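Nisin immunity protein (Lactococcus lactis subsp. lactis, PDB 5XHB) helps protect the nisin-producing bacterium, as a membrane-attached lipoprotein, against nisin supplied from outside the cell. Local coordinates at residues 18-23 against 27-32; 73-76 against 82-85; 139-144 against 194-199; 211-216 against 220-225. One frame throughout, in Å; residues are numbered along the deposited sequence.

Interaction 1: 18-23 against 27-32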
loop_
_atom_site.group_PDB
_atom_site.type_symbol
_atom_site.label_atom_id
_atom_site.label_comp_id
_atom_site.label_asym_id
_atom_site.label_seq_id
_atom_site.Cartn_x
_atom_site.Cartn_y
_atom_site.Cartn_z
ATOM N N THR A 18 -6.470 -10.289 -0.740
ATOM C CA THR A 18 -5.874 -9.969 0.567
ATOM C C THR A 18 -6.893 -9.800 1.700
ATOM O O THR A 18 -6.574 -10.038 2.870
ATOM C CB THR A 18 -5.012 -8.683 0.514
ATOM O OG1 THR A 18 -5.821 -7.559 0.154
ATOM C CG2 THR A 18 -3.865 -8.819 -0.483
ATOM N N ASN A 19 -8.109 -9.385 1.375
ATOM C CA ASN A 19 -9.064 -9.036 2.425
ATOM C C ASN A 19 -10.078 -10.147 2.687
ATOM O O ASN A 19 -10.723 -10.664 1.759
ATOM C CB ASN A 19 -9.793 -7.730 2.074
ATOM C CG ASN A 19 -8.839 -6.566 1.863
ATOM O OD1 ASN A 19 -7.675 -6.624 2.240
ATOM N ND2 ASN A 19 -9.337 -5.500 1.257
ATOM N N PHE A 20 -10.220 -10.525 3.951
ATOM C CA PHE A 20 -11.089 -11.648 4.268
ATOM C C PHE A 20 -11.713 -11.554 5.643
ATOM O O PHE A 20 -11.340 -10.719 6.473
ATOM C CB PHE A 20 -10.312 -12.966 4.138
ATOM C CG PHE A 20 -9.211 -13.142 5.159
ATOM C CD1 PHE A 20 -7.949 -12.592 4.945
ATOM C CD2 PHE A 20 -9.430 -13.887 6.310
ATOM C CE1 PHE A 20 -6.925 -12.765 5.866
ATOM C CE2 PHE A 20 -8.421 -14.064 7.247
ATOM C CZ PHE A 20 -7.158 -13.494 7.025
ATOM N N ILE A 21 -12.678 -12.430 5.878
ATOM C CA ILE A 21 -13.309 -12.522 7.175
ATOM C C ILE A 21 -13.072 -13.908 7.748
ATOM O O ILE A 21 -13.198 -14.908 7.044
ATOM C CB ILE A 21 -14.812 -12.240 7.082
ATOM C CG1 ILE A 21 -15.031 -10.829 6.535
ATOM C CG2 ILE A 21 -15.463 -12.405 8.434
ATOM C CD1 ILE A 21 -16.473 -10.536 6.162
ATOM N N TYR A 22 -12.715 -13.965 9.020
ATOM C CA TYR A 22 -12.504 -15.236 9.682
ATOM C C TYR A 22 -13.049 -15.147 11.101
ATOM O O TYR A 22 -12.697 -14.238 11.852
ATOM C CB TYR A 22 -11.018 -15.611 9.671
ATOM C CG TYR A 22 -10.617 -16.531 10.797
ATOM C CD1 TYR A 22 -11.295 -17.716 11.021
ATOM C CD2 TYR A 22 -9.552 -16.211 11.635
ATOM C CE1 TYR A 22 -10.947 -18.546 12.062
ATOM C CE2 TYR A 22 -9.183 -17.047 12.671
ATOM C CZ TYR A 22 -9.886 -18.214 12.877
ATOM O OH TYR A 22 -9.531 -19.055 13.907
ATOM N N ASP A 23 -13.925 -16.086 11.453
ATOM C CA ASP A 23 -14.533 -16.122 12.781
ATOM C C ASP A 23 -15.190 -14.781 13.094
ATOM O O ASP A 23 -15.014 -14.227 14.177
ATOM C CB ASP A 23 -13.481 -16.485 13.835
ATOM C CG ASP A 23 -14.084 -16.810 15.187
ATOM O OD1 ASP A 23 -15.324 -16.956 15.265
ATOM O OD2 ASP A 23 -13.312 -16.922 16.168
ATOM N N TYR A 27 -9.860 -9.267 8.502
ATOM C CA TYR A 27 -8.397 -9.297 8.455
ATOM C C TYR A 27 -7.885 -8.994 7.062
ATOM O O TYR A 27 -8.628 -9.122 6.085
ATOM C CB TYR A 27 -7.866 -10.678 8.841
ATOM C CG TYR A 27 -8.187 -11.153 10.225
ATOM C CD1 TYR A 27 -7.322 -10.896 11.286
ATOM C CD2 TYR A 27 -9.335 -11.903 10.471
ATOM C CE1 TYR A 27 -7.596 -11.349 12.554
ATOM C CE2 TYR A 27 -9.621 -12.365 11.741
ATOM C CZ TYR A 27 -8.754 -12.079 12.779
ATOM O OH TYR A 27 -9.039 -12.542 14.038
ATOM N N PHE A 28 -6.596 -8.676 6.947
ATOM C CA PHE A 28 -5.970 -8.745 5.631
ATOM C C PHE A 28 -4.637 -9.490 5.672
ATOM O O PHE A 28 -3.981 -9.569 6.705
ATOM C CB PHE A 28 -5.791 -7.346 5.014
ATOM C CG PHE A 28 -4.754 -6.460 5.697
ATOM C CD1 PHE A 28 -5.003 -5.887 6.935
ATOM C CD2 PHE A 28 -3.565 -6.145 5.046
ATOM C CE1 PHE A 28 -4.059 -5.042 7.538
ATOM C CE2 PHE A 28 -2.618 -5.302 5.623
ATOM C CZ PHE A 28 -2.862 -4.743 6.869
ATOM N N VAL A 29 -4.265 -10.085 4.545
ATOM C CA VAL A 29 -2.935 -10.674 4.416
ATOM C C VAL A 29 -1.918 -9.563 4.174
ATOM O O VAL A 29 -2.044 -8.790 3.220
ATOM C CB VAL A 29 -2.850 -11.684 3.258
ATOM C CG1 VAL A 29 -1.542 -12.481 3.338
ATOM C CG2 VAL A 29 -4.062 -12.632 3.285
ATOM N N THR A 30 -0.909 -9.497 5.033
ATOM C CA THR A 30 0.135 -8.490 4.926
ATOM C C THR A 30 1.290 -8.960 4.058
ATOM O O THR A 30 1.349 -10.124 3.660
ATOM C CB THR A 30 0.738 -8.137 6.286
ATOM O OG1 THR A 30 1.533 -9.246 6.722
ATOM C CG2 THR A 30 -0.354 -7.856 7.324
ATOM N N ASP A 31 2.235 -8.051 3.822
ATOM C CA ASP A 31 3.449 -8.378 3.081
ATOM C C ASP A 31 4.584 -8.783 4.033
ATOM O O ASP A 31 5.747 -8.882 3.620
ATOM C CB ASP A 31 3.886 -7.185 2.229
ATOM C CG ASP A 31 4.817 -7.598 1.077
ATOM O OD1 ASP A 31 4.562 -8.643 0.452
ATOM O OD2 ASP A 31 5.801 -6.870 0.810
ATOM N N LYS A 32 4.250 -8.993 5.308
ATOM C CA LYS A 32 5.225 -9.438 6.311
ATOM C C LYS A 32 5.414 -10.951 6.268
ATOM O O LYS A 32 4.571 -11.688 6.760
ATOM C CB LYS A 32 4.780 -9.023 7.718
ATOM C CG LYS A 32 4.645 -7.525 7.898
ATOM C CD LYS A 32 6.013 -6.854 8.153
ATOM C CE LYS A 32 5.833 -5.342 8.351
ATOM N NZ LYS A 32 7.030 -4.626 8.929
HETATM O O HOH W 1 -11.202 -14.054 14.443
#

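Interaction 2: 73-76 against 82-85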
loop_
_atom_site.group_PDB
_atom_site.type_symbol
_atom_site.label_atom_id
_atom_site.label_comp_id
_atom_site.label_asym_id
_atom_site.label_seq_id
_atom_site.Cartn_x
_atom_site.Cartn_y
_atom_site.Cartn_z
ATOM N N ASN A 73 -3.570 -21.300 1.926
ATOM C CA ASN A 73 -3.673 -22.588 2.594
ATOM C C ASN A 73 -3.403 -22.511 4.088
ATOM O O ASN A 73 -2.244 -22.417 4.505
ATOM C CB ASN A 73 -2.700 -23.566 1.943
ATOM C CG ASN A 73 -2.956 -25.009 2.339
ATOM O OD1 ASN A 73 -4.048 -25.372 2.799
ATOM N ND2 ASN A 73 -1.946 -25.847 2.150
ATOM N N ASN A 74 -4.490 -22.541 4.864
ATOM C CA ASN A 74 -4.479 -22.601 6.324
ATOM C C ASN A 74 -4.044 -21.322 7.006
ATOM O O ASN A 74 -3.290 -20.532 6.450
ATOM C CB ASN A 74 -3.589 -23.737 6.810
ATOM C CG ASN A 74 -3.957 -25.055 6.179
ATOM O OD1 ASN A 74 -5.112 -25.283 5.840
ATOM N ND2 ASN A 74 -2.974 -25.921 6.001
ATOM N N ILE A 75 -4.548 -21.142 8.222
ATOM C CA ILE A 75 -4.082 -20.094 9.125
ATOM C C ILE A 75 -3.331 -20.763 10.261
ATOM O O ILE A 75 -3.813 -21.751 10.824
ATOM C CB ILE A 75 -5.254 -19.249 9.680
ATOM C CG1 ILE A 75 -5.934 -18.493 8.544
ATOM C CG2 ILE A 75 -4.767 -18.270 10.763
ATOM C CD1 ILE A 75 -6.972 -17.500 8.983
ATOM N N TYR A 76 -2.149 -20.238 10.576
ATOM C CA TYR A 76 -1.286 -20.756 11.630
ATOM C C TYR A 76 -1.037 -19.734 12.726
ATOM O O TYR A 76 -1.080 -18.526 12.480
ATOM C CB TYR A 76 0.074 -21.156 11.063
ATOM C CG TYR A 76 0.003 -22.167 9.972
ATOM C CD1 TYR A 76 -0.292 -21.788 8.670
ATOM C CD2 TYR A 76 0.238 -23.507 10.232
ATOM C CE1 TYR A 76 -0.354 -22.718 7.658
ATOM C CE2 TYR A 76 0.174 -24.446 9.219
ATOM C CZ TYR A 76 -0.126 -24.046 7.942
ATOM O OH TYR A 76 -0.192 -24.973 6.930
ATOM N N SER A 82 1.249 -14.125 16.872
ATOM C CA SER A 82 0.509 -13.506 15.779
ATOM C C SER A 82 -0.022 -14.620 14.873
ATOM O O SER A 82 0.384 -15.776 15.002
ATOM C CB SER A 82 1.393 -12.519 15.000
ATOM O OG SER A 82 2.412 -13.223 14.316
ATOM N N LEU A 83 -0.956 -14.300 13.983
ATOM C CA LEU A 83 -1.459 -15.311 13.049
ATOM C C LEU A 83 -0.845 -15.117 11.669
ATOM O O LEU A 83 -0.481 -14.002 11.295
ATOM C CB LEU A 83 -2.986 -15.252 12.940
ATOM C CG LEU A 83 -3.774 -15.466 14.223
ATOM C CD1 LEU A 83 -5.259 -15.292 13.942
ATOM C CD2 LEU A 83 -3.488 -16.850 14.777
ATOM N N CYS A 84 -0.727 -16.197 10.906
ATOM C CA CYS A 84 -0.254 -16.066 9.537
ATOM C C CYS A 84 -0.958 -17.055 8.618
ATOM O O CYS A 84 -1.656 -17.969 9.076
ATOM C CB CYS A 84 1.265 -16.251 9.468
ATOM S SG CYS A 84 1.832 -17.883 10.008
HETATM N N MSE A 85 -0.791 -16.848 7.315
HETATM C CA MSE A 85 -1.491 -17.639 6.332
HETATM C C MSE A 85 -0.502 -18.240 5.361
HETATM O O MSE A 85 0.451 -17.581 4.952
HETATM C CB MSE A 85 -2.512 -16.797 5.581
HETATM C CG MSE A 85 -3.293 -17.606 4.553
HETATM SE SE MSE A 85 -4.672 -16.532 3.709
HETATM C CE MSE A 85 -5.828 -16.248 5.280
#

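Interaction 3: 139-144 against 194-199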
loop_
_atom_site.group_PDB
_atom_site.type_symbol
_atom_site.label_atom_id
_atom_site.label_comp_id
_atom_site.label_asym_id
_atom_site.label_seq_id
_atom_site.Cartn_x
_atom_site.Cartn_y
_atom_site.Cartn_z
ATOM N N TYR A 139 -0.832 9.860 -7.693
ATOM C CA TYR A 139 -1.609 10.444 -6.613
ATOM C C TYR A 139 -1.551 11.943 -6.698
ATOM O O TYR A 139 -0.483 12.507 -6.870
ATOM C CB TYR A 139 -1.081 9.976 -5.246
ATOM C CG TYR A 139 -1.333 8.505 -5.059
ATOM C CD1 TYR A 139 -0.485 7.568 -5.626
ATOM C CD2 TYR A 139 -2.446 8.057 -4.342
ATOM C CE1 TYR A 139 -0.727 6.216 -5.495
ATOM C CE2 TYR A 139 -2.700 6.702 -4.197
ATOM C CZ TYR A 139 -1.836 5.788 -4.778
ATOM O OH TYR A 139 -2.079 4.437 -4.666
ATOM N N SER A 140 -2.698 12.586 -6.563
ATOM C CA SER A 140 -2.751 14.037 -6.576
ATOM C C SER A 140 -2.701 14.590 -5.155
ATOM O O SER A 140 -3.504 14.190 -4.318
ATOM C CB SER A 140 -4.024 14.506 -7.280
ATOM O OG SER A 140 -4.124 15.910 -7.181
ATOM N N ILE A 141 -1.748 15.492 -4.897
ATOM C CA ILE A 141 -1.615 16.165 -3.604
ATOM C C ILE A 141 -2.584 17.323 -3.545
ATOM O O ILE A 141 -2.437 18.299 -4.279
ATOM C CB ILE A 141 -0.178 16.680 -3.379
ATOM C CG1 ILE A 141 0.823 15.526 -3.479
ATOM C CG2 ILE A 141 -0.050 17.393 -2.029
ATOM C CD1 ILE A 141 2.284 16.011 -3.576
ATOM N N SER A 142 -3.588 17.211 -2.683
ATOM C CA SER A 142 -4.652 18.203 -2.615
ATOM C C SER A 142 -4.284 19.372 -1.704
ATOM O O SER A 142 -3.200 19.400 -1.112
ATOM C CB SER A 142 -5.937 17.551 -2.105
ATOM O OG SER A 142 -5.782 17.225 -0.733
ATOM N N ASP A 143 -5.202 20.325 -1.572
ATOM C CA ASP A 143 -5.054 21.389 -0.588
ATOM C C ASP A 143 -5.908 21.089 0.653
ATOM O O ASP A 143 -6.315 21.997 1.370
ATOM C CB ASP A 143 -5.438 22.745 -1.188
ATOM C CG ASP A 143 -4.881 23.922 -0.384
ATOM O OD1 ASP A 143 -3.874 23.737 0.334
ATOM O OD2 ASP A 143 -5.448 25.035 -0.463
ATOM N N THR A 144 -6.172 19.806 0.896
ATOM C CA THR A 144 -6.897 19.366 2.088
ATOM C C THR A 144 -5.931 18.908 3.163
ATOM O O THR A 144 -5.079 18.060 2.905
ATOM C CB THR A 144 -7.858 18.213 1.761
ATOM O OG1 THR A 144 -8.849 18.673 0.831
ATOM C CG2 THR A 144 -8.524 17.676 3.033
ATOM N N TRP A 194 7.318 24.105 -3.468
ATOM C CA TRP A 194 6.874 23.161 -2.450
ATOM C C TRP A 194 8.070 22.477 -1.842
ATOM O O TRP A 194 8.956 22.020 -2.558
ATOM C CB TRP A 194 5.941 22.104 -3.032
ATOM C CG TRP A 194 4.530 22.545 -3.196
ATOM C CD1 TRP A 194 4.017 23.810 -3.035
ATOM C CD2 TRP A 194 3.431 21.700 -3.531
ATOM N NE1 TRP A 194 2.652 23.795 -3.280
ATOM C CE2 TRP A 194 2.273 22.509 -3.580
ATOM C CE3 TRP A 194 3.313 20.336 -3.808
ATOM C CZ2 TRP A 194 1.011 21.991 -3.885
ATOM C CZ3 TRP A 194 2.058 19.822 -4.109
ATOM C CH2 TRP A 194 0.923 20.652 -4.140
ATOM N N ASP A 195 8.085 22.409 -0.517
ATOM C CA ASP A 195 9.128 21.695 0.193
ATOM C C ASP A 195 8.471 20.447 0.767
ATOM O O ASP A 195 7.536 20.554 1.548
ATOM C CB ASP A 195 9.738 22.582 1.283
ATOM C CG ASP A 195 10.270 23.902 0.715
ATOM O OD1 ASP A 195 10.908 23.855 -0.354
ATOM O OD2 ASP A 195 10.030 24.979 1.307
ATOM N N TYR A 196 8.936 19.278 0.343
ATOM C CA TYR A 196 8.246 18.018 0.640
ATOM C C TYR A 196 8.906 17.317 1.810
ATOM O O TYR A 196 10.114 17.023 1.766
ATOM C CB TYR A 196 8.267 17.075 -0.563
ATOM C CG TYR A 196 7.733 17.637 -1.862
ATOM C CD1 TYR A 196 8.419 18.636 -2.546
ATOM C CD2 TYR A 196 6.585 17.117 -2.441
ATOM C CE1 TYR A 196 7.947 19.137 -3.762
ATOM C CE2 TYR A 196 6.099 17.619 -3.660
ATOM C CZ TYR A 196 6.803 18.623 -4.314
ATOM O OH TYR A 196 6.347 19.129 -5.513
ATOM N N GLY A 197 8.120 17.022 2.838
ATOM C CA GLY A 197 8.659 16.400 4.033
ATOM C C GLY A 197 8.326 14.918 4.141
ATOM O O GLY A 197 8.602 14.138 3.229
ATOM N N GLU A 198 7.724 14.537 5.265
ATOM C CA GLU A 198 7.440 13.129 5.536
ATOM C C GLU A 198 6.215 12.642 4.783
ATOM O O GLU A 198 5.354 13.433 4.405
ATOM C CB GLU A 198 7.237 12.911 7.034
ATOM C CG GLU A 198 8.452 13.259 7.851
ATOM C CD GLU A 198 8.259 13.002 9.332
ATOM O OE1 GLU A 198 7.114 12.744 9.779
ATOM O OE2 GLU A 198 9.267 13.071 10.055
ATOM N N ILE A 199 6.139 11.328 4.595
ATOM C CA ILE A 199 4.917 10.689 4.122
ATOM C C ILE A 199 4.412 9.764 5.227
ATOM O O ILE A 199 5.194 9.027 5.832
ATOM C CB ILE A 199 5.144 9.907 2.808
ATOM C CG1 ILE A 199 5.345 10.911 1.665
ATOM C CG2 ILE A 199 3.928 9.028 2.492
ATOM C CD1 ILE A 199 5.886 10.326 0.430
#

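Interaction 4: 211-216 against 220-225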
loop_
_atom_site.group_PDB
_atom_site.type_symbol
_atom_site.label_atom_id
_atom_site.label_comp_id
_atom_site.label_asym_id
_atom_site.label_seq_id
_atom_site.Cartn_x
_atom_site.Cartn_y
_atom_site.Cartn_z
ATOM N N PHE A 211 -2.688 8.714 1.106
ATOM C CA PHE A 211 -1.690 8.910 2.145
ATOM C C PHE A 211 -1.497 10.394 2.383
ATOM O O PHE A 211 -2.099 11.219 1.686
ATOM C CB PHE A 211 -0.370 8.228 1.780
ATOM C CG PHE A 211 0.125 8.540 0.384
ATOM C CD1 PHE A 211 0.960 9.623 0.154
ATOM C CD2 PHE A 211 -0.229 7.732 -0.690
ATOM C CE1 PHE A 211 1.415 9.911 -1.131
ATOM C CE2 PHE A 211 0.215 8.008 -1.974
ATOM C CZ PHE A 211 1.039 9.103 -2.196
ATOM N N ALA A 212 -0.696 10.735 3.390
ATOM C CA ALA A 212 -0.479 12.132 3.745
ATOM C C ALA A 212 0.928 12.576 3.362
ATOM O O ALA A 212 1.896 11.861 3.608
ATOM C CB ALA A 212 -0.708 12.344 5.236
ATOM N N VAL A 213 1.039 13.741 2.737
ATOM C CA VAL A 213 2.354 14.261 2.362
ATOM C C VAL A 213 2.562 15.611 3.017
ATOM O O VAL A 213 1.717 16.493 2.898
ATOM C CB VAL A 213 2.501 14.420 0.826
ATOM C CG1 VAL A 213 3.978 14.731 0.463
ATOM C CG2 VAL A 213 2.011 13.179 0.120
ATOM N N GLU A 214 3.683 15.766 3.712
ATOM C CA GLU A 214 4.056 17.041 4.296
ATOM C C GLU A 214 4.499 18.006 3.194
ATOM O O GLU A 214 5.485 17.750 2.497
ATOM C CB GLU A 214 5.178 16.830 5.320
ATOM C CG GLU A 214 5.246 17.862 6.412
ATOM C CD GLU A 214 6.172 17.444 7.548
ATOM O OE1 GLU A 214 7.079 16.596 7.327
ATOM O OE2 GLU A 214 5.995 17.972 8.663
ATOM N N ILE A 215 3.731 19.075 3.002
ATOM C CA ILE A 215 4.056 20.117 2.032
ATOM C C ILE A 215 4.245 21.401 2.809
ATOM O O ILE A 215 3.304 21.878 3.441
ATOM C CB ILE A 215 2.956 20.334 0.982
ATOM C CG1 ILE A 215 2.651 19.045 0.199
ATOM C CG2 ILE A 215 3.349 21.464 0.036
ATOM C CD1 ILE A 215 3.812 18.512 -0.578
ATOM N N ASN A 216 5.444 21.965 2.752
ATOM C CA ASN A 216 5.768 23.136 3.568
ATOM C C ASN A 216 5.440 22.845 5.035
ATOM O O ASN A 216 6.020 21.923 5.611
ATOM C CB ASN A 216 5.050 24.362 3.005
ATOM C CG ASN A 216 5.473 24.638 1.570
ATOM O OD1 ASN A 216 6.548 24.205 1.156
ATOM N ND2 ASN A 216 4.622 25.314 0.795
ATOM N N LYS A 220 -0.792 17.284 3.783
ATOM C CA LYS A 220 -1.871 17.347 2.801
ATOM C C LYS A 220 -2.307 15.952 2.358
ATOM O O LYS A 220 -1.490 15.041 2.269
ATOM C CB LYS A 220 -1.423 18.138 1.566
ATOM C CG LYS A 220 -0.980 19.567 1.862
ATOM C CD LYS A 220 -2.108 20.378 2.503
ATOM C CE LYS A 220 -1.812 21.892 2.414
ATOM N NZ LYS A 220 -2.586 22.711 3.394
ATOM N N LEU A 221 -3.585 15.819 2.018
ATOM C CA LEU A 221 -4.148 14.560 1.555
ATOM C C LEU A 221 -3.805 14.288 0.103
ATOM O O LEU A 221 -4.042 15.136 -0.767
ATOM C CB LEU A 221 -5.671 14.588 1.742
ATOM C CG LEU A 221 -6.456 13.507 0.998
ATOM C CD1 LEU A 221 -6.097 12.157 1.568
ATOM C CD2 LEU A 221 -7.966 13.770 1.092
ATOM N N ALA A 222 -3.240 13.109 -0.154
ATOM C CA ALA A 222 -2.936 12.647 -1.500
ATOM C C ALA A 222 -3.853 11.484 -1.850
ATOM O O ALA A 222 -3.922 10.507 -1.103
ATOM C CB ALA A 222 -1.476 12.214 -1.618
ATOM N N THR A 223 -4.543 11.573 -2.986
ATOM C CA THR A 223 -5.467 10.509 -3.378
ATOM C C THR A 223 -5.238 10.044 -4.812
ATOM O O THR A 223 -4.734 10.798 -5.635
ATOM C CB THR A 223 -6.927 10.960 -3.218
ATOM O OG1 THR A 223 -7.135 12.154 -3.973
ATOM C CG2 THR A 223 -7.241 11.248 -1.763
ATOM N N LYS A 224 -5.614 8.799 -5.105
ATOM C CA LYS A 224 -5.315 8.192 -6.393
ATOM C C LYS A 224 -6.093 8.887 -7.498
ATOM O O LYS A 224 -7.296 9.103 -7.377
ATOM C CB LYS A 224 -5.621 6.690 -6.373
ATOM C CG LYS A 224 -5.668 6.038 -7.762
ATOM C CD LYS A 224 -4.318 6.102 -8.501
ATOM C CE LYS A 224 -4.497 6.170 -10.047
ATOM N NZ LYS A 224 -3.232 6.132 -10.875
ATOM N N VAL A 225 -5.396 9.280 -8.562
ATOM C CA VAL A 225 -6.053 9.953 -9.683
ATOM C C VAL A 225 -6.335 8.969 -10.812
ATOM O O VAL A 225 -5.562 8.864 -11.764
ATOM C CB VAL A 225 -5.216 11.135 -10.235
ATOM C CG1 VAL A 225 -6.007 12.435 -10.145
ATOM C CG2 VAL A 225 -3.902 11.272 -9.488
#

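Interaction 1: 18-23 against 27-32
F20 and Y27 face each other as a hydrogen-bonded antiparallel pair: F20 N donates a hydrogen bond to Y27 O at 3.0 Å, and Y27 N donates one to F20 O, practically straight. N19 and F28 form the adjoining non-hydrogen-bonded pair, and beyond it V29 N reaches T18 O at 2.9 Å. The axes of strands 19-22 and 27-30 make 128°, far from the 180° of a flat antiparallel pair, so the beta hairpin is strongly twisted.

The side chains on the F20 and Y27 face do most of the packing. Y27 CB sits over one face of the F20 ring in a CH-pi contact, 3.8 Å from the ring centroid, while the two rings, their planes 20° apart, are slid so far that they barely overlap. F20 CG stands between its own N and carbonyl carbon (chi1 67°), a placement that swings the ring across toward segment 27-32, where CE1 also meets V29 CG2. Farther out, Y22 CD2 packs on Y27 CE2 at 3.8 Å, and a water bridges Y22 O and Y27 OH. On the other face, N19 OD1 lies 3.4 Å from F28 CB and accepts a hydrogen bond from T18 OG1.

The hairpin belongs to the N-terminal antiparallel sheet, between strands 11-12 and 90-96, with F12 meeting the F20 ring and M85 of strand 83-87 touching both F20 and V29.

Interaction 2: 73-76 against 82-85
I75 and M85 meet side by side as a non-hydrogen-bonded antiparallel pair, and the course of I75 shows how a branched residue serves two neighbours on the opposite strand. Its CB lies 3.9 Å from C84 O. From there the branches part: CG2, anti to the backbone N, comes 3.6 Å from C84 O and 4.1 Å from L83 CB. The other branch leads through CG1, 4.0 Å from M85 CE, to the tip CD1, which touches the same methyl. M85 is a selenomethionine whose chain is extended as far as SE and then bends (chi3 -66°), a turn that brings CE back against the isoleucine.

The opposite face of this beta hairpin carries Y76 and C84, where Y76 CB packs on C84 SG at 3.9 Å. Their backbones are joined in both directions: Y76 N donates to C84 O and C84 N to Y76 O, each over 2.8 Å. The phenol of Y76 folds back along its own strand, where N74 ND2 donates an almost straight bond to Y76 OH, with the hydroxyl lying in the plane of the amide. Because N74 OD1 accepts from F46 N, both ends of that amide are engaged, which restrains its rotation.

The pair lies inside the N-terminal sheet, with strand 39-53 beyond segment 73-76 and strand 90-96 beyond segment 82-85. I94 of strand 90-96 touches I75, L83 and M85, and the Y76 ring meets Y91 edge-to-face.

Interaction 3: 139-144 against 194-199
I141 reaches W194 and Y196 through its side chain alone; the closest CA atoms of the two segments, those of I141 and Y196, are 10.9 Å apart, and no hydrogen bond joins the segments. The isoleucine uses both its branches. CG2, anti to the backbone N, lies 3.8 Å from W194 CZ3 and also approaches CH2, so the benzene half of the indole receives it. CG1 is anti to the carbonyl carbon (chi1 -57°), and with chi2 extended at 167° it carries CD1 to where it touches both aromatics, 3.9 Å from W194 CZ3 and 4.1 Å from Y196 CE2. That methyl comes to the edge of the phenol ring, near its plane.

Strands 137-145 and 191-202 are not neighbours in the C-terminal antiparallel sheet: strands 218-224 and 210-215 lie between them. That their side chains nevertheless meet is consistent with a strongly curved or coiled sheet. I215, from one of the intervening strands, touches all three residues.

The two aromatic side chains also pack on each other, Y196 CE2 lying at the edge of the indole in its plane. The indole and the isoleucine lie alongside, pointing opposite ways. F164 meets the indole edge-to-face, and Y196 OH is hydrogen-bonded to S129 O.

Interaction 4: 211-216 against 220-225
K220 N donates to V213 O over 2.8 Å in a nearly straight bond, although the donor stands well above the plane of the carbonyl. V213 N returns a bond to K220 O, completing one hydrogen-bonded pair of an antiparallel beta hairpin within the lantibiotic immunity protein Spa1 C-terminal domain. Two residues along, F211 and A222 form a second such pair: A222 N reaches F211 O at 2.9 Å and F211 N reaches A222 O at 3.1 Å. Between them A212 and L221 make a non-hydrogen-bonded pair, with A212 CA 3.4 Å from K220 O. The axes of the strands make an angle of 134°, so the hairpin is markedly twisted.

The face carrying F211, V213, K220 and A222 supplies most of the side-chain contact between the two segments. The small A222 is received by two larger neighbours: its CB lies over one face of the F211 ring, offset toward the rim, and V213 CG2 touches the same methyl at 4.0 Å. F211 CG stands between its backbone N and carbonyl carbon (chi1 49°), which lays the ring over A222 on the facing strand. F122 meets that ring edge-to-face, while I132 touches both F211 and V213.

K220 divides its side chain between two kinds of contact. NZ forms a salt bridge with D218, whereas the aliphatic part, bent at chi2 (-60°), crosses I215 at about a right angle, with K220 CG 4.0 Å from I215 CG1.

How the interactions relate
The four contacts fall into two groups, one in each antiparallel sheet and on opposite sides of the chain's centre. Interactions 1 and 2 are partly buried hairpins of the N-terminal sheet, and they touch: F20 CZ lies 3.5 Å from M85 CE, and Y22 also packs on I75. Interactions 3 and 4 are buried and share the C-terminal sheet, their centres about 4 Å apart; S142 OG and L221 O probably form a hydrogen bond between them. Chemistry follows position. Adjacent strands in 1, 2 and 4 are joined by backbone bonds supplemented by side chains, whereas interaction 3 spans two intervening strands and relies on apolar packing alone.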